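Local coordinates for protein putative NADPH:quinone reductase (PDB 3GMS) that is a putative NADPH:quinone reductase of the zinc-binding dehydrogenase family, and probably transfers hydride from NADPH to a quinone, at residues S165-N179 with L188-L201. Numbering follows the deposited sequence.
Sequences SQILNFRLIAVTRNN and LGAAYVIDTSTAPL
Thr176 O takes a nearly straight bond from Thr196 N (2.9 Å, 175°), and the Thr196 hydroxyl OG1 comes within 3.1 Å of the same oxygen. Beside it, Thr176 OG1 donates to Asn178 O, pinning the chain as it leaves the strand. With CG swung away from its own backbone N (chi1 172°), the Asp195 carboxylate lies against the backbone of Asn178 and Asn179, OD1 3.2 Å from Asn178 CA. The same OD1 is gripped twice by Ser197, whose N and OG both come from one face of the carboxylate plane, OG at 2.6 Å; the backbone bond makes an Asx turn. Further back, the parallel strands 171-176 and 192-195 are zipped by Thr176 N to Ile194 O, Ile194 N to Ala174 O and Ala174 N to Tyr192 O. Helix 182-188 connects the two strands in a beta-alpha-beta crossover of the Rossmann-fold domain, the nucleotide-binding fold of this family, with 192-195 at the edge of the six-stranded parallel sheet. On one face of the sheet Ile173 CG2 meets Ile194 CD1 at 3.6 Å, and Val175 spreads its two methyls, CG1 to Thr196 CG2 and CG2 to Leu201 CD1 (3.6 Å), at about right angles to both partners. The other face carries Ala174 CB against Val193 CG2 and Thr176 across Val193 CG1. At the opposite end, Gln166, bent at chi2 (-61°), turns NE2 onto a lone pair of Gly189 O at 2.7 Å, within the carbonyl plane. Gly189 ends helix 182-188 in a Schellman motif, its CA 3.8 Å from Gln166 CG. Arg171 runs extended past Ala191 CB, which touches its CG, and its NH1 reaches Leu208 O.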
ATOM      1  N   SER A 165       2.472   0.671 -15.951  1.00 25.09           N
ATOM      2  CA  SER A 165       3.375   0.816 -17.115  1.00 26.63           C
ATOM      3  C   SER A 165       2.579   0.924 -18.443  1.00 27.65           C
ATOM      4  O   SER A 165       2.974   1.651 -19.357  1.00 28.63           O
ATOM      5  CB  SER A 165       4.425  -0.285 -17.156  1.00 27.12           C
ATOM      6  OG  SER A 165       3.900  -1.529 -17.597  1.00 28.10           O
ATOM      7  N   GLN A 166       1.464   0.196 -18.529  1.00 27.62           N
ATOM      8  CA  GLN A 166       0.595   0.219 -19.701  1.00 28.99           C
ATOM      9  C   GLN A 166      -0.192   1.482 -19.730  1.00 28.79           C
ATOM     10  O   GLN A 166      -0.242   2.132 -20.776  1.00 29.94           O
ATOM     11  CB  GLN A 166      -0.335  -1.005 -19.739  1.00 28.71           C
ATOM     12  CG  GLN A 166       0.479  -2.297 -19.729  1.00 30.84           C
ATOM     13  CD  GLN A 166       1.418  -2.407 -20.952  1.00 36.07           C
ATOM     14  OE1 GLN A 166       1.035  -2.070 -22.069  1.00 38.44           O
ATOM     15  NE2 GLN A 166       2.625  -2.902 -20.737  1.00 37.73           N
ATOM     16  N   ILE A 167      -0.759   1.869 -18.581  1.00 28.76           N
ATOM     17  CA  ILE A 167      -1.533   3.112 -18.479  1.00 28.69           C
ATOM     18  C   ILE A 167      -0.698   4.371 -18.786  1.00 29.73           C
ATOM     19  O   ILE A 167      -1.155   5.296 -19.501  1.00 29.75           O
ATOM     20  CB  ILE A 167      -2.197   3.262 -17.066  1.00 27.76           C
ATOM     21  CG1 ILE A 167      -3.256   2.167 -16.845  1.00 28.02           C
ATOM     22  CG2 ILE A 167      -2.858   4.644 -16.913  1.00 29.18           C
ATOM     23  CD1 ILE A 167      -3.608   1.916 -15.348  1.00 29.39           C
ATOM     24  N   LEU A 168       0.519   4.398 -18.260  1.00 29.20           N
ATOM     25  CA  LEU A 168       1.370   5.602 -18.365  1.00 30.50           C
ATOM     26  C   LEU A 168       2.470   5.485 -19.433  1.00 30.67           C
ATOM     27  O   LEU A 168       3.306   6.390 -19.580  1.00 30.88           O
ATOM     28  CB  LEU A 168       1.972   5.957 -16.985  1.00 29.65           C
ATOM     29  CG  LEU A 168       0.954   6.236 -15.857  1.00 28.49           C
ATOM     30  CD1 LEU A 168       1.699   6.274 -14.529  1.00 28.12           C
ATOM     31  CD2 LEU A 168       0.124   7.500 -16.074  1.00 30.74           C
ATOM     32  N   ASN A 169       2.457   4.383 -20.174  1.00 31.03           N
ATOM     33  CA  ASN A 169       3.375   4.161 -21.314  1.00 31.57           C
ATOM     34  C   ASN A 169       4.849   4.239 -20.952  1.00 31.46           C
ATOM     35  O   ASN A 169       5.608   4.995 -21.557  1.00 32.69           O
ATOM     36  CB  ASN A 169       3.057   5.141 -22.454  1.00 33.01           C
ATOM     37  CG  ASN A 169       1.611   5.093 -22.869  1.00 36.12           C
ATOM     38  OD1 ASN A 169       1.128   4.068 -23.356  1.00 41.58           O
ATOM     39  ND2 ASN A 169       0.908   6.204 -22.694  1.00 41.84           N
ATOM     40  N   PHE A 170       5.271   3.456 -19.965  1.00 29.79           N
ATOM     41  CA  PHE A 170       6.676   3.337 -19.650  1.00 28.34           C
ATOM     42  C   PHE A 170       6.973   1.868 -19.614  1.00 27.80           C
ATOM     43  O   PHE A 170       6.055   1.051 -19.708  1.00 27.89           O
ATOM     44  CB  PHE A 170       7.078   4.055 -18.345  1.00 27.84           C
ATOM     45  CG  PHE A 170       6.428   3.494 -17.090  1.00 26.26           C
ATOM     46  CD1 PHE A 170       6.946   2.376 -16.450  1.00 26.15           C
ATOM     47  CD2 PHE A 170       5.343   4.153 -16.526  1.00 25.86           C
ATOM     48  CE1 PHE A 170       6.388   1.870 -15.284  1.00 25.91           C
ATOM     49  CE2 PHE A 170       4.748   3.675 -15.379  1.00 25.66           C
ATOM     50  CZ  PHE A 170       5.265   2.533 -14.726  1.00 23.25           C
ATOM     51  N   ARG A 171       8.256   1.536 -19.530  1.00 27.48           N
ATOM     52  CA  ARG A 171       8.709   0.175 -19.651  1.00 27.02           C
ATOM     53  C   ARG A 171       9.065  -0.320 -18.255  1.00 27.05           C
ATOM     54  O   ARG A 171       9.951   0.244 -17.603  1.00 26.73           O
ATOM     55  CB  ARG A 171       9.920   0.131 -20.616  1.00 27.87           C
ATOM     56  CG  ARG A 171      10.433  -1.259 -20.900  1.00 30.88           C
ATOM     57  CD  ARG A 171      11.584  -1.271 -21.941  1.00 33.22           C
ATOM     58  NE  ARG A 171      12.038  -2.646 -22.173  1.00 37.13           N
ATOM     59  CZ  ARG A 171      13.307  -2.999 -22.368  1.00 39.55           C
ATOM     60  NH1 ARG A 171      14.256  -2.063 -22.349  1.00 38.28           N
ATOM     61  NH2 ARG A 171      13.631  -4.286 -22.561  1.00 39.23           N
ATOM     62  N   LEU A 172       8.357  -1.350 -17.775  1.00 25.91           N
ATOM     63  CA  LEU A 172       8.684  -1.932 -16.484  1.00 25.58           C
ATOM     64  C   LEU A 172       9.544  -3.165 -16.581  1.00 25.48           C
ATOM     65  O   LEU A 172       9.197  -4.145 -17.246  1.00 25.64           O
ATOM     66  CB  LEU A 172       7.411  -2.276 -15.671  1.00 25.53           C
ATOM     67  CG  LEU A 172       7.684  -3.091 -14.398  1.00 25.17           C
ATOM     68  CD1 LEU A 172       8.264  -2.205 -13.280  1.00 23.27           C
ATOM     69  CD2 LEU A 172       6.415  -3.777 -13.898  1.00 27.81           C
ATOM     70  N   ILE A 173      10.667  -3.117 -15.895  1.00 25.30           N
ATOM     71  CA  ILE A 173      11.415  -4.309 -15.626  1.00 25.72           C
ATOM     72  C   ILE A 173      11.157  -4.773 -14.191  1.00 26.01           C
ATOM     73  O   ILE A 173      11.655  -4.200 -13.200  1.00 25.88           O
ATOM     74  CB  ILE A 173      12.951  -4.125 -15.951  1.00 25.46           C
ATOM     75  CG1 ILE A 173      13.157  -3.731 -17.426  1.00 25.64           C
ATOM     76  CG2 ILE A 173      13.732  -5.415 -15.522  1.00 25.83           C
ATOM     77  CD1 ILE A 173      14.555  -3.142 -17.755  1.00 26.40           C
ATOM     78  N   ALA A 174      10.345  -5.832 -14.075  1.00 26.88           N
ATOM     79  CA  ALA A 174      10.050  -6.455 -12.784  1.00 27.29           C
ATOM     80  C   ALA A 174      11.210  -7.291 -12.302  1.00 28.21           C
ATOM     81  O   ALA A 174      11.754  -8.109 -13.071  1.00 29.16           O
ATOM     82  CB  ALA A 174       8.792  -7.355 -12.891  1.00 26.72           C
ATOM     83  N   VAL A 175      11.586  -7.089 -11.051  1.00 27.10           N
ATOM     84  CA  VAL A 175      12.606  -7.901 -10.376  1.00 27.98           C
ATOM     85  C   VAL A 175      11.954  -8.682  -9.248  1.00 28.75           C
ATOM     86  O   VAL A 175      11.373  -8.093  -8.325  1.00 28.47           O
ATOM     87  CB  VAL A 175      13.773  -7.014  -9.830  1.00 27.61           C
ATOM     88  CG1 VAL A 175      14.855  -7.858  -9.163  1.00 29.50           C
ATOM     89  CG2 VAL A 175      14.356  -6.172 -10.939  1.00 27.90           C
ATOM     90  N   THR A 176      12.062 -10.010  -9.313  1.00 30.02           N
ATOM     91  CA  THR A 176      11.396 -10.908  -8.381  1.00 31.91           C
ATOM     92  C   THR A 176      12.396 -11.898  -7.774  1.00 33.44           C
ATOM     93  O   THR A 176      13.476 -12.160  -8.358  1.00 33.75           O
ATOM     94  CB  THR A 176      10.278 -11.737  -9.082  1.00 32.48           C
ATOM     95  OG1 THR A 176      10.862 -12.527 -10.136  1.00 32.96           O
ATOM     96  CG2 THR A 176       9.178 -10.850  -9.663  1.00 32.06           C
ATOM     97  N   ARG A 177      12.032 -12.453  -6.619  1.00 34.79           N
ATOM     98  CA  ARG A 177      12.856 -13.435  -5.906  1.00 37.09           C
ATOM     99  C   ARG A 177      12.729 -14.843  -6.482  1.00 37.30           C
ATOM    100  O   ARG A 177      13.535 -15.719  -6.149  1.00 37.63           O
ATOM    101  CB  ARG A 177      12.424 -13.521  -4.433  1.00 37.95           C
ATOM    102  CG  ARG A 177      13.276 -12.745  -3.451  1.00 42.81           C
ATOM    103  CD  ARG A 177      12.877 -11.261  -3.395  1.00 47.57           C
ATOM    104  NE  ARG A 177      11.459 -11.018  -3.097  1.00 50.72           N
ATOM    105  CZ  ARG A 177      10.931 -10.986  -1.872  1.00 52.50           C
ATOM    106  NH1 ARG A 177      11.695 -11.199  -0.809  1.00 54.30           N
ATOM    107  NH2 ARG A 177       9.631 -10.749  -1.711  1.00 52.86           N
ATOM    108  N   ASN A 178      11.679 -15.062  -7.268  1.00 36.96           N
ATOM    109  CA  ASN A 178      11.344 -16.378  -7.819  1.00 37.78           C
ATOM    110  C   ASN A 178      10.387 -16.232  -8.996  1.00 38.21           C
ATOM    111  O   ASN A 178      10.113 -15.120  -9.461  1.00 37.93           O
ATOM    112  CB  ASN A 178      10.754 -17.296  -6.733  1.00 38.25           C
ATOM    113  CG  ASN A 178       9.486 -16.726  -6.117  1.00 37.72           C
ATOM    114  OD1 ASN A 178       8.619 -16.197  -6.812  1.00 38.13           O
ATOM    115  ND2 ASN A 178       9.382 -16.824  -4.811  1.00 41.46           N
ATOM    116  N   ASN A 179       9.869 -17.350  -9.496  1.00 38.50           N
ATOM    117  CA  ASN A 179       9.038 -17.289 -10.692  1.00 38.89           C
ATOM    118  C   ASN A 179       7.538 -17.353 -10.407  1.00 38.15           C
ATOM    119  O   ASN A 179       6.743 -17.444 -11.336  1.00 38.18           O
ATOM    120  CB  ASN A 179       9.461 -18.375 -11.704  1.00 39.53           C
ATOM    121  CG  ASN A 179       9.275 -19.784 -11.156  1.00 41.41           C
ATOM    122  OD1 ASN A 179       8.899 -19.965  -9.984  1.00 41.72           O
ATOM    123  ND2 ASN A 179       9.547 -20.795 -11.999  1.00 44.61           N
ATOM    124  N   LEU A 188      -0.119  -8.700 -16.932  1.00 29.73           N
ATOM    125  CA  LEU A 188      -0.533  -7.381 -16.475  1.00 29.25           C
ATOM    126  C   LEU A 188       0.237  -6.281 -17.175  1.00 29.19           C
ATOM    127  O   LEU A 188      -0.165  -5.127 -17.126  1.00 29.33           O
ATOM    128  CB  LEU A 188      -0.402  -7.249 -14.941  1.00 30.00           C
ATOM    129  CG  LEU A 188      -1.459  -8.075 -14.176  1.00 30.36           C
ATOM    130  CD1 LEU A 188      -1.077  -8.236 -12.729  1.00 31.14           C
ATOM    131  CD2 LEU A 188      -2.851  -7.445 -14.297  1.00 32.06           C
ATOM    132  N   GLY A 189       1.335  -6.620 -17.844  1.00 28.43           N
ATOM    133  CA  GLY A 189       2.025  -5.578 -18.575  1.00 28.85           C
ATOM    134  C   GLY A 189       3.491  -5.327 -18.345  1.00 28.13           C
ATOM    135  O   GLY A 189       4.043  -4.424 -18.965  1.00 28.97           O
ATOM    136  N   ALA A 190       4.137  -6.136 -17.516  1.00 27.29           N
ATOM    137  CA  ALA A 190       5.559  -6.007 -17.303  1.00 27.82           C
ATOM    138  C   ALA A 190       6.316  -6.360 -18.603  1.00 29.29           C
ATOM    139  O   ALA A 190       6.029  -7.378 -19.240  1.00 28.88           O
ATOM    140  CB  ALA A 190       6.012  -6.903 -16.175  1.00 27.22           C
ATOM    141  N   ALA A 191       7.268  -5.512 -18.987  1.00 29.57           N
ATOM    142  CA  ALA A 191       8.065  -5.748 -20.207  1.00 29.88           C
ATOM    143  C   ALA A 191       9.021  -6.947 -20.089  1.00 30.14           C
ATOM    144  O   ALA A 191       9.340  -7.611 -21.106  1.00 30.99           O
ATOM    145  CB  ALA A 191       8.828  -4.471 -20.591  1.00 30.61           C
ATOM    146  N   TYR A 192       9.485  -7.220 -18.877  1.00 28.28           N
ATOM    147  CA  TYR A 192      10.410  -8.305 -18.602  1.00 28.23           C
ATOM    148  C   TYR A 192      10.362  -8.609 -17.110  1.00 28.44           C
ATOM    149  O   TYR A 192      10.095  -7.721 -16.290  1.00 28.35           O
ATOM    150  CB  TYR A 192      11.835  -7.873 -18.976  1.00 28.93           C
ATOM    151  CG  TYR A 192      12.791  -9.036 -19.149  1.00 29.58           C
ATOM    152  CD1 TYR A 192      12.921  -9.672 -20.385  1.00 32.43           C
ATOM    153  CD2 TYR A 192      13.541  -9.515 -18.065  1.00 30.51           C
ATOM    154  CE1 TYR A 192      13.804 -10.752 -20.542  1.00 33.56           C
ATOM    155  CE2 TYR A 192      14.422 -10.597 -18.207  1.00 31.04           C
ATOM    156  CZ  TYR A 192      14.543 -11.202 -19.453  1.00 34.58           C
ATOM    157  OH  TYR A 192      15.416 -12.268 -19.591  1.00 36.93           O
ATOM    158  N   VAL A 193      10.647  -9.845 -16.740  1.00 28.14           N
ATOM    159  CA  VAL A 193      10.709 -10.203 -15.352  1.00 28.37           C
ATOM    160  C   VAL A 193      12.056 -10.815 -15.107  1.00 29.38           C
ATOM    161  O   VAL A 193      12.413 -11.828 -15.718  1.00 30.14           O
ATOM    162  CB  VAL A 193       9.559 -11.172 -14.917  1.00 27.97           C
ATOM    163  CG1 VAL A 193       9.735 -11.629 -13.466  1.00 28.55           C
ATOM    164  CG2 VAL A 193       8.206 -10.530 -15.150  1.00 27.42           C
ATOM    165  N   ILE A 194      12.826 -10.175 -14.244  1.00 29.12           N
ATOM    166  CA  ILE A 194      14.094 -10.742 -13.785  1.00 30.73           C
ATOM    167  C   ILE A 194      13.929 -11.535 -12.502  1.00 31.87           C
ATOM    168  O   ILE A 194      13.697 -10.982 -11.403  1.00 31.31           O
ATOM    169  CB  ILE A 194      15.205  -9.658 -13.598  1.00 30.65           C
ATOM    170  CG1 ILE A 194      15.298  -8.738 -14.829  1.00 28.45           C
ATOM    171  CG2 ILE A 194      16.532 -10.326 -13.204  1.00 29.67           C
ATOM    172  CD1 ILE A 194      16.409  -7.627 -14.726  1.00 25.83           C
ATOM    173  N   ASP A 195      14.086 -12.850 -12.640  1.00 32.55           N
ATOM    174  CA  ASP A 195      13.974 -13.740 -11.511  1.00 34.83           C
ATOM    175  C   ASP A 195      15.372 -13.941 -10.999  1.00 35.46           C
ATOM    176  O   ASP A 195      16.178 -14.608 -11.656  1.00 36.00           O
ATOM    177  CB  ASP A 195      13.322 -15.064 -11.964  1.00 35.72           C
ATOM    178  CG  ASP A 195      13.332 -16.147 -10.889  1.00 36.44           C
ATOM    179  OD1 ASP A 195      13.880 -15.970  -9.784  1.00 35.09           O
ATOM    180  OD2 ASP A 195      12.763 -17.220 -11.173  1.00 41.39           O
ATOM    181  N   THR A 196      15.670 -13.338  -9.849  1.00 36.13           N
ATOM    182  CA  THR A 196      17.021 -13.316  -9.303  1.00 36.71           C
ATOM    183  C   THR A 196      17.483 -14.634  -8.673  1.00 37.84           C
ATOM    184  O   THR A 196      18.636 -14.754  -8.290  1.00 37.82           O
ATOM    185  CB  THR A 196      17.271 -12.129  -8.317  1.00 36.97           C
ATOM    186  OG1 THR A 196      16.344 -12.186  -7.240  1.00 36.06           O
ATOM    187  CG2 THR A 196      17.152 -10.780  -9.022  1.00 36.21           C
ATOM    188  N   SER A 197      16.597 -15.623  -8.558  1.00 38.74           N
ATOM    189  CA  SER A 197      17.064 -16.963  -8.187  1.00 40.19           C
ATOM    190  C   SER A 197      17.669 -17.641  -9.421  1.00 40.63           C
ATOM    191  O   SER A 197      18.362 -18.643  -9.294  1.00 41.50           O
ATOM    192  CB  SER A 197      15.958 -17.814  -7.571  1.00 39.86           C
ATOM    193  OG  SER A 197      14.911 -18.035  -8.494  1.00 41.33           O
ATOM    194  N   THR A 198      17.437 -17.064 -10.598  1.00 40.95           N
ATOM    195  CA  THR A 198      17.856 -17.662 -11.883  1.00 42.12           C
ATOM    196  C   THR A 198      18.769 -16.767 -12.734  1.00 41.45           C
ATOM    197  O   THR A 198      19.591 -17.270 -13.507  1.00 41.73           O
ATOM    198  CB  THR A 198      16.613 -18.057 -12.739  1.00 41.93           C
ATOM    199  OG1 THR A 198      15.810 -18.976 -11.997  1.00 46.97           O
ATOM    200  CG2 THR A 198      17.006 -18.710 -14.077  1.00 44.01           C
ATOM    201  N   ALA A 199      18.592 -15.448 -12.637  1.00 40.27           N
ATOM    202  CA  ALA A 199      19.305 -14.495 -13.496  1.00 38.66           C
ATOM    203  C   ALA A 199      19.991 -13.388 -12.671  1.00 37.86           C
ATOM    204  O   ALA A 199      19.456 -12.989 -11.634  1.00 37.69           O
ATOM    205  CB  ALA A 199      18.345 -13.887 -14.503  1.00 38.88           C
ATOM    206  N   PRO A 200      21.175 -12.903 -13.116  1.00 36.75           N
ATOM    207  CA  PRO A 200      21.863 -11.835 -12.359  1.00 35.69           C
ATOM    208  C   PRO A 200      21.199 -10.475 -12.575  1.00 34.84           C
ATOM    209  O   PRO A 200      20.913 -10.102 -13.705  1.00 35.25           O
ATOM    210  CB  PRO A 200      23.293 -11.836 -12.930  1.00 35.71           C
ATOM    211  CG  PRO A 200      23.209 -12.516 -14.258  1.00 36.06           C
ATOM    212  CD  PRO A 200      21.987 -13.418 -14.243  1.00 36.93           C
ATOM    213  N   LEU A 201      20.945  -9.726 -11.501  1.00 33.13           N
ATOM    214  CA  LEU A 201      20.204  -8.468 -11.672  1.00 31.66           C
ATOM    215  C   LEU A 201      20.939  -7.444 -12.540  1.00 30.01           C
ATOM    216  O   LEU A 201      20.425  -7.050 -13.590  1.00 28.49           O
ATOM    217  CB  LEU A 201      19.779  -7.853 -10.312  1.00 30.38           C
ATOM    218  CG  LEU A 201      19.171  -6.440 -10.344  1.00 31.45           C
ATOM    219  CD1 LEU A 201      17.957  -6.339 -11.277  1.00 30.25           C
ATOM    220  CD2 LEU A 201      18.791  -6.027  -8.904  1.00 31.65           C
TER